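Local coordinates for beta 1-3 glucanase (PDB 5H4E), which probably hydrolyses beta-1,3-glucans, as expected of a glycoside hydrolase family 64 beta-1,3-glucanase domain, at residues Asn131-Trp143 and Asn151-Ile164. Sequence-based numbering, arbitrary orientation.
Sequences NTGIMFEWAEMAW and NTTRVDQFCYPYNI
Glu137 leaves strand 136-143 with CG anti to its carbonyl carbon and turns about CB-CG (chi2 -79°), which seats its carboxylate between Arg154, Gln157 and the backbone of Cys159 and Tyr160. Arg154 grips it end-on in a salt bridge, NH1 to OE1 and NH2 to OE2 of Glu137 at 2.9 Å each, although the two planes are turned 60° apart. Gln157 NE2 reaches OE1 from the face opposite Arg154 NH1 and also donates to Phe136 O (2.8 Å). Glu137 OE2 takes the amides of Cys159 on its syn side and Tyr160 on its anti side, so five N-H groups hold this buried carboxylate; Arg154 NH2 also makes a salt bridge to Asp178. Before the carboxylate, Glu137 CG sits over the centre of the Tyr160 ring, 3.4 Å from its centroid (CH-pi), while CB covers a Tyr162 face. The excursion 151-164 bridges two beta sheets: Asn151 ends strand 147-151, paired with 136-144 in the antiparallel sheet, and 162-168 lies in the mixed sheet beside 366-374. Tyr162 OH donates to Trp138 O (2.6 Å) and accepts from Thr153 N. Asn151 ND2 meets Glu140 OE1 at 3.1 Å, nearly straight (170°), while Trp138 NE1 holds Glu140 OE2.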
# COMPACT_ATOMS: atom_id res chain seq x y z
N ASN A 131 10.29 14.25 -6.97
CA ASN A 131 10.39 12.85 -7.36
C ASN A 131 9.59 12.50 -8.61
O ASN A 131 9.53 11.33 -8.99
CB ASN A 131 9.94 11.97 -6.20
CG ASN A 131 10.79 12.16 -4.96
OD1 ASN A 131 11.91 11.65 -4.89
ND2 ASN A 131 10.27 12.89 -3.99
N THR A 132 8.98 13.49 -9.24
CA THR A 132 8.21 13.25 -10.46
C THR A 132 9.05 12.53 -11.52
O THR A 132 10.18 12.92 -11.80
CB THR A 132 7.65 14.56 -11.06
OG1 THR A 132 8.70 15.52 -11.20
CG2 THR A 132 6.58 15.13 -10.16
N GLY A 133 8.51 11.46 -12.08
CA GLY A 133 9.21 10.74 -13.12
C GLY A 133 10.22 9.68 -12.69
O GLY A 133 10.70 8.91 -13.53
N ILE A 134 10.56 9.63 -11.40
CA ILE A 134 11.58 8.66 -10.96
C ILE A 134 10.98 7.25 -10.82
O ILE A 134 9.87 7.09 -10.31
CB ILE A 134 12.23 9.08 -9.64
CG1 ILE A 134 12.86 10.48 -9.77
CG2 ILE A 134 13.28 8.07 -9.21
CD1 ILE A 134 13.43 11.01 -8.46
N MET A 135 11.71 6.25 -11.31
CA MET A 135 11.30 4.86 -11.16
C MET A 135 11.52 4.44 -9.73
O MET A 135 12.66 4.39 -9.27
CB MET A 135 12.07 3.94 -12.10
CG MET A 135 11.99 4.33 -13.59
SD MET A 135 10.34 4.15 -14.32
CE MET A 135 9.74 5.82 -14.17
N PHE A 136 10.44 4.16 -9.00
CA PHE A 136 10.59 3.68 -7.63
C PHE A 136 9.38 2.86 -7.21
O PHE A 136 8.28 3.02 -7.75
CB PHE A 136 10.79 4.85 -6.65
CG PHE A 136 9.54 5.67 -6.42
CD1 PHE A 136 8.65 5.34 -5.41
CD2 PHE A 136 9.27 6.79 -7.20
CE1 PHE A 136 7.50 6.08 -5.19
CE2 PHE A 136 8.13 7.55 -6.98
CZ PHE A 136 7.24 7.19 -5.98
N GLU A 137 9.60 1.98 -6.24
CA GLU A 137 8.55 1.30 -5.49
C GLU A 137 8.96 1.32 -4.02
O GLU A 137 10.09 1.72 -3.71
CB GLU A 137 8.35 -0.15 -5.98
CG GLU A 137 8.03 -0.27 -7.45
CD GLU A 137 6.56 0.04 -7.78
OE1 GLU A 137 5.82 0.56 -6.92
OE2 GLU A 137 6.16 -0.25 -8.93
N TRP A 138 8.06 0.91 -3.13
CA TRP A 138 8.49 0.60 -1.76
C TRP A 138 7.84 -0.68 -1.24
O TRP A 138 6.74 -1.05 -1.64
CB TRP A 138 8.21 1.79 -0.80
CG TRP A 138 6.76 2.06 -0.46
CD1 TRP A 138 6.00 1.42 0.47
CD2 TRP A 138 5.92 3.08 -1.02
NE1 TRP A 138 4.73 1.96 0.51
CE2 TRP A 138 4.66 2.98 -0.40
CE3 TRP A 138 6.11 4.06 -2.00
CZ2 TRP A 138 3.58 3.82 -0.72
CZ3 TRP A 138 5.04 4.90 -2.32
CH2 TRP A 138 3.79 4.76 -1.68
N ALA A 139 8.58 -1.39 -0.39
CA ALA A 139 8.03 -2.50 0.39
C ALA A 139 7.57 -1.94 1.73
O ALA A 139 8.23 -1.05 2.30
CB ALA A 139 9.07 -3.59 0.59
N GLU A 140 6.44 -2.42 2.24
CA GLU A 140 5.97 -2.01 3.57
C GLU A 140 6.24 -3.14 4.56
O GLU A 140 6.09 -4.30 4.21
CB GLU A 140 4.48 -1.65 3.53
CG GLU A 140 4.20 -0.47 2.60
CD GLU A 140 2.73 -0.15 2.44
OE1 GLU A 140 1.90 -1.07 2.54
OE2 GLU A 140 2.42 1.03 2.18
N MET A 141 6.66 -2.81 5.78
CA MET A 141 6.92 -3.89 6.74
C MET A 141 6.85 -3.43 8.18
O MET A 141 7.00 -2.25 8.48
CB MET A 141 8.29 -4.52 6.48
CG MET A 141 9.43 -3.77 7.09
SD MET A 141 10.81 -3.78 5.95
CE MET A 141 10.17 -2.55 4.83
N ALA A 142 6.58 -4.38 9.06
CA ALA A 142 6.66 -4.14 10.50
C ALA A 142 7.07 -5.44 11.16
O ALA A 142 6.60 -6.52 10.78
CB ALA A 142 5.35 -3.63 11.05
N TRP A 143 7.96 -5.34 12.14
CA TRP A 143 8.39 -6.50 12.89
C TRP A 143 8.10 -6.19 14.34
O TRP A 143 8.73 -5.31 14.93
CB TRP A 143 9.86 -6.79 12.64
CG TRP A 143 10.38 -8.03 13.31
CD1 TRP A 143 9.64 -9.07 13.83
CD2 TRP A 143 11.75 -8.36 13.54
NE1 TRP A 143 10.49 -10.02 14.37
CE2 TRP A 143 11.78 -9.60 14.20
CE3 TRP A 143 12.95 -7.71 13.25
CZ2 TRP A 143 12.98 -10.21 14.57
CZ3 TRP A 143 14.13 -8.31 13.61
CH2 TRP A 143 14.14 -9.55 14.27
N ASN A 151 5.11 -6.51 2.67
CA ASN A 151 4.31 -6.60 1.45
C ASN A 151 4.74 -5.62 0.37
O ASN A 151 5.27 -4.53 0.66
CB ASN A 151 2.81 -6.36 1.77
CG ASN A 151 2.54 -5.01 2.41
OD1 ASN A 151 2.64 -4.87 3.63
ND2 ASN A 151 2.21 -4.00 1.60
N THR A 152 4.54 -6.02 -0.89
CA THR A 152 4.50 -5.08 -2.00
C THR A 152 3.19 -4.31 -1.93
O THR A 152 2.24 -4.76 -1.27
CB THR A 152 4.59 -5.77 -3.36
OG1 THR A 152 3.40 -6.55 -3.60
CG2 THR A 152 5.81 -6.68 -3.45
N THR A 153 3.09 -3.19 -2.62
CA THR A 153 1.83 -2.48 -2.61
C THR A 153 1.53 -1.79 -3.93
O THR A 153 2.40 -1.11 -4.48
CB THR A 153 1.78 -1.44 -1.46
OG1 THR A 153 0.56 -0.70 -1.55
CG2 THR A 153 2.98 -0.48 -1.52
N ARG A 154 0.32 -1.99 -4.44
CA ARG A 154 -0.14 -1.23 -5.60
C ARG A 154 -1.24 -0.27 -5.18
O ARG A 154 -2.08 0.11 -5.99
CB ARG A 154 -0.63 -2.15 -6.72
CG ARG A 154 0.44 -2.50 -7.74
CD ARG A 154 1.57 -3.28 -7.09
NE ARG A 154 2.74 -3.41 -7.96
CZ ARG A 154 3.70 -2.50 -8.08
NH1 ARG A 154 3.64 -1.37 -7.38
NH2 ARG A 154 4.72 -2.72 -8.89
N VAL A 155 -1.24 0.14 -3.92
CA VAL A 155 -2.30 0.99 -3.42
C VAL A 155 -2.23 2.39 -4.05
O VAL A 155 -3.25 3.00 -4.32
CB VAL A 155 -2.25 1.07 -1.88
CG1 VAL A 155 -3.17 2.16 -1.35
CG2 VAL A 155 -2.63 -0.29 -1.30
N ASP A 156 -1.02 2.86 -4.31
CA ASP A 156 -0.83 4.18 -4.92
C ASP A 156 -0.49 4.13 -6.41
O ASP A 156 -0.87 5.02 -7.17
CB ASP A 156 0.29 4.95 -4.19
CG ASP A 156 -0.17 5.55 -2.87
OD1 ASP A 156 -1.37 5.48 -2.57
OD2 ASP A 156 0.67 6.12 -2.15
N GLN A 157 0.22 3.08 -6.83
CA GLN A 157 0.78 3.05 -8.17
C GLN A 157 1.25 1.67 -8.62
O GLN A 157 1.43 0.76 -7.80
CB GLN A 157 1.98 4.02 -8.26
CG GLN A 157 3.07 3.59 -7.30
CD GLN A 157 4.43 4.19 -7.62
OE1 GLN A 157 4.55 5.37 -7.94
NE2 GLN A 157 5.47 3.38 -7.51
N PHE A 158 1.44 1.53 -9.93
CA PHE A 158 2.34 0.54 -10.50
C PHE A 158 3.42 1.24 -11.31
O PHE A 158 3.11 1.90 -12.31
CB PHE A 158 1.63 -0.46 -11.39
CG PHE A 158 2.57 -1.38 -12.12
CD1 PHE A 158 3.00 -2.55 -11.53
CD2 PHE A 158 3.05 -1.05 -13.38
CE1 PHE A 158 3.89 -3.39 -12.19
CE2 PHE A 158 3.93 -1.88 -14.05
CZ PHE A 158 4.37 -3.05 -13.45
N CYS A 159 4.68 1.06 -10.91
CA CYS A 159 5.80 1.64 -11.66
C CYS A 159 6.65 0.55 -12.32
O CYS A 159 6.83 0.56 -13.52
CB CYS A 159 6.67 2.51 -10.74
SG CYS A 159 8.09 3.21 -11.61
N TYR A 160 7.19 -0.39 -11.53
CA TYR A 160 7.93 -1.50 -12.10
C TYR A 160 7.58 -2.79 -11.36
O TYR A 160 7.17 -2.74 -10.20
CB TYR A 160 9.46 -1.23 -12.06
CG TYR A 160 10.11 -1.06 -10.70
CD1 TYR A 160 10.35 -2.16 -9.87
CD2 TYR A 160 10.54 0.19 -10.26
CE1 TYR A 160 10.96 -2.01 -8.63
CE2 TYR A 160 11.17 0.36 -9.02
CZ TYR A 160 11.38 -0.76 -8.21
OH TYR A 160 12.00 -0.63 -6.99
N PRO A 161 7.72 -3.94 -12.03
CA PRO A 161 7.31 -5.18 -11.36
C PRO A 161 8.27 -5.58 -10.23
O PRO A 161 9.49 -5.52 -10.40
CB PRO A 161 7.35 -6.22 -12.48
CG PRO A 161 8.30 -5.67 -13.49
CD PRO A 161 8.13 -4.18 -13.43
N TYR A 162 7.71 -5.97 -9.09
CA TYR A 162 8.54 -6.46 -7.99
C TYR A 162 7.76 -7.43 -7.12
O TYR A 162 6.53 -7.46 -7.14
CB TYR A 162 9.13 -5.31 -7.15
CG TYR A 162 8.20 -4.55 -6.21
CD1 TYR A 162 8.55 -4.33 -4.89
CD2 TYR A 162 7.00 -4.01 -6.66
CE1 TYR A 162 7.72 -3.61 -4.03
CE2 TYR A 162 6.16 -3.29 -5.81
CZ TYR A 162 6.52 -3.10 -4.50
OH TYR A 162 5.68 -2.38 -3.65
N ASN A 163 8.49 -8.28 -6.42
CA ASN A 163 7.85 -9.31 -5.61
C ASN A 163 8.79 -9.58 -4.46
O ASN A 163 9.97 -9.23 -4.52
CB ASN A 163 7.55 -10.58 -6.43
CG ASN A 163 8.80 -11.27 -6.97
OD1 ASN A 163 9.50 -11.99 -6.25
ND2 ASN A 163 9.07 -11.10 -8.25
N ILE A 164 8.26 -10.19 -3.40
CA ILE A 164 9.05 -10.42 -2.22
C ILE A 164 8.93 -11.88 -1.82
O ILE A 164 7.84 -12.46 -1.85
CB ILE A 164 8.59 -9.50 -1.05
CG1 ILE A 164 8.70 -8.02 -1.46
CG2 ILE A 164 9.36 -9.81 0.26
CD1 ILE A 164 8.04 -7.05 -0.49
O HOH W 1 5.34 0.52 -4.20
O HOH W 2 0.21 1.11 0.54
O HOH W 3 1.02 -2.55 4.86